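Local coordinates for protein aspartate-semialdehyde dehydrogenase (Cryptococcus neoformans var. neoformans JEC21, PDB 5CEF) that catalyses the NADPH-dependent reductive dephosphorylation of 4-phospho-L-aspartate to L-aspartate semialdehyde, the second step toward methionine and threonine, at residues A[132-138]-A[359-365]. Residues are numbered along the deposited sequence; the frame is centred on the assembly and turned at random.
Sequences PSHLSII and IAVEKGL
Leu135 and Leu365 meet in a buried, mainly apolar contact between the 3-10 segment 132-136, which leads into helix 138-145, and the C-terminal end of helix 349-362, beside the parallel sheet of the nucleotide-binding domain. The contact joins the last helix of the chain to the loop that follows strand 125-126. No hydrogen bond links the two segments; what holds them is the interleaving of branched side chains. Leu135 reaches across between Ile359 and Leu365. A chi1 of -69° sets its CG anti to the carbonyl carbon, and the extended chi2 (170°) carries CD1 on to the helix, 3.9 Å from CG2 of Ile359 and 4.1 Å from CA of Ala360. Nearer the backbone, CB of Leu135 lies 3.8 Å from CD1 of Leu365.

Pro132 meets Ile359 with one side of its ring, CB sitting 3.8 Å from CD1 of the isoleucine, while CG2 of the same isoleucine touches both Pro132 CB and Leu135 CD1. At the far end the two methyls of Leu365 each meet one branch of Ile138, CD1 at CG1 (4.1 Å) and CD2 at CG2.

A Schellman motif brings Leu365 into this position. Gly364 adopts positive phi (75°), and the bonds from Leu365 N to Ala360 O and from Gly364 N to Val361 O close the helix, turning the chain back so that the leucine side chain faces 132-138. Beneath this seam lies the Rossmann-type sheet: Tyr111 and Val153 touch Leu135, while Tyr151 packs against Ile138, Ala360 and Leu365. Along the exposed margin Lys363 bends over Leu135, leaving NZ 3.8 Å from O of Pro132, a proximity too long for a hydrogen bond.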
loop_
_atom_site.group_PDB
_atom_site.type_symbol
_atom_site.label_atom_id
_atom_site.label_comp_id
_atom_site.label_asym_id
_atom_site.label_seq_id
_atom_site.Cartn_x
_atom_site.Cartn_y
_atom_site.Cartn_z
ATOM N N PRO A 132 32.774 13.686 -13.364
ATOM C CA PRO A 132 33.197 15.061 -13.175
ATOM C C PRO A 132 34.372 15.521 -14.061
ATOM O O PRO A 132 34.525 16.725 -14.307
ATOM C CB PRO A 132 33.584 15.111 -11.683
ATOM C CG PRO A 132 33.890 13.707 -11.298
ATOM C CD PRO A 132 32.966 12.882 -12.136
ATOM N N SER A 133 35.170 14.593 -14.575
ATOM C CA SER A 133 36.202 14.944 -15.548
ATOM C C SER A 133 35.635 15.746 -16.724
ATOM O O SER A 133 36.379 16.445 -17.419
ATOM C CB SER A 133 36.884 13.687 -16.096
ATOM O OG SER A 133 35.925 12.790 -16.628
ATOM N N HIS A 134 34.330 15.644 -16.969
ATOM C CA HIS A 134 33.759 16.351 -18.112
ATOM C C HIS A 134 33.744 17.861 -17.924
ATOM O O HIS A 134 33.445 18.611 -18.869
ATOM C CB HIS A 134 32.382 15.824 -18.456
ATOM C CG HIS A 134 32.404 14.448 -19.035
ATOM N ND1 HIS A 134 31.331 13.903 -19.700
ATOM C CD2 HIS A 134 33.375 13.506 -19.047
ATOM C CE1 HIS A 134 31.627 12.668 -20.067
ATOM N NE2 HIS A 134 32.860 12.401 -19.680
ATOM N N LEU A 135 34.075 18.319 -16.717
ATOM C CA LEU A 135 34.334 19.747 -16.521
ATOM C C LEU A 135 35.447 20.295 -17.445
ATOM O O LEU A 135 35.510 21.501 -17.695
ATOM C CB LEU A 135 34.664 20.030 -15.052
ATOM C CG LEU A 135 33.473 19.845 -14.102
ATOM C CD1 LEU A 135 33.935 19.912 -12.666
ATOM C CD2 LEU A 135 32.373 20.848 -14.363
ATOM N N SER A 136 36.290 19.417 -17.984
ATOM C CA SER A 136 37.354 19.842 -18.894
ATOM C C SER A 136 36.879 20.621 -20.124
ATOM O O SER A 136 37.665 21.362 -20.711
ATOM C CB SER A 136 38.168 18.643 -19.363
ATOM O OG SER A 136 37.450 17.922 -20.331
ATOM N N ILE A 137 35.601 20.497 -20.489
ATOM C CA ILE A 137 35.038 21.236 -21.625
ATOM C C ILE A 137 34.593 22.656 -21.286
ATOM O O ILE A 137 34.177 23.397 -22.176
ATOM C CB ILE A 137 33.853 20.462 -22.263
ATOM C CG1 ILE A 137 33.653 20.840 -23.721
ATOM C CG2 ILE A 137 32.562 20.689 -21.506
ATOM C CD1 ILE A 137 32.553 20.069 -24.418
ATOM N N ILE A 138 34.640 23.046 -20.019
ATOM C CA ILE A 138 34.060 24.342 -19.614
ATOM C C ILE A 138 34.762 25.569 -20.227
ATOM O O ILE A 138 34.087 26.500 -20.679
ATOM C CB ILE A 138 33.989 24.462 -18.070
ATOM C CG1 ILE A 138 32.998 23.445 -17.496
ATOM C CG2 ILE A 138 33.544 25.849 -17.656
ATOM C CD1 ILE A 138 31.582 23.602 -18.010
ATOM N N ILE A 359 33.029 19.825 -6.519
ATOM C CA ILE A 359 34.108 19.435 -7.396
ATOM C C ILE A 359 34.607 20.614 -8.253
ATOM O O ILE A 359 35.824 20.808 -8.442
ATOM C CB ILE A 359 33.681 18.288 -8.304
ATOM C CG1 ILE A 359 33.461 17.045 -7.443
ATOM C CG2 ILE A 359 34.742 17.991 -9.367
ATOM C CD1 ILE A 359 32.627 15.984 -8.141
ATOM N N ALA A 360 33.696 21.412 -8.778
ATOM C CA ALA A 360 34.099 22.577 -9.587
ATOM C C ALA A 360 34.891 23.594 -8.765
ATOM O O ALA A 360 35.779 24.266 -9.276
ATOM C CB ALA A 360 32.873 23.237 -10.215
ATOM N N VAL A 361 34.553 23.705 -7.488
ATOM C CA VAL A 361 35.328 24.519 -6.580
ATOM C C VAL A 361 36.753 23.965 -6.501
ATOM O O VAL A 361 37.702 24.698 -6.726
ATOM C CB VAL A 361 34.671 24.598 -5.194
ATOM C CG1 VAL A 361 35.628 25.225 -4.212
ATOM C CG2 VAL A 361 33.355 25.396 -5.258
ATOM N N GLU A 362 36.911 22.668 -6.268
ATOM C CA GLU A 362 38.258 22.089 -6.242
ATOM C C GLU A 362 39.056 22.292 -7.544
ATOM O O GLU A 362 40.259 22.378 -7.499
ATOM C CB GLU A 362 38.206 20.602 -5.908
ATOM C CG GLU A 362 37.669 20.302 -4.511
ATOM C CD GLU A 362 38.481 20.921 -3.407
ATOM O OE1 GLU A 362 39.688 20.607 -3.341
ATOM O OE2 GLU A 362 37.936 21.721 -2.630
ATOM N N LYS A 363 38.402 22.364 -8.698
ATOM C CA LYS A 363 39.124 22.535 -9.965
ATOM C C LYS A 363 39.281 23.993 -10.338
ATOM O O LYS A 363 39.740 24.303 -11.426
ATOM C CB LYS A 363 38.387 21.860 -11.116
ATOM C CG LYS A 363 38.056 20.380 -10.924
ATOM C CD LYS A 363 39.258 19.448 -11.068
ATOM C CE LYS A 363 38.788 18.060 -11.498
ATOM N NZ LYS A 363 37.736 17.869 -12.583
ATOM N N GLY A 364 38.852 24.911 -9.487
ATOM C CA GLY A 364 39.002 26.334 -9.797
ATOM C C GLY A 364 38.039 26.868 -10.825
ATOM O O GLY A 364 38.241 27.950 -11.376
ATOM N N LEU A 365 36.942 26.168 -11.045
ATOM C CA LEU A 365 35.913 26.714 -11.921
ATOM C C LEU A 365 34.948 27.656 -11.212
ATOM O O LEU A 365 34.085 28.241 -11.847
ATOM C CB LEU A 365 35.187 25.587 -12.647
ATOM C CG LEU A 365 36.104 24.857 -13.642
ATOM C CD1 LEU A 365 35.384 23.641 -14.191
ATOM C CD2 LEU A 365 36.547 25.750 -14.796
#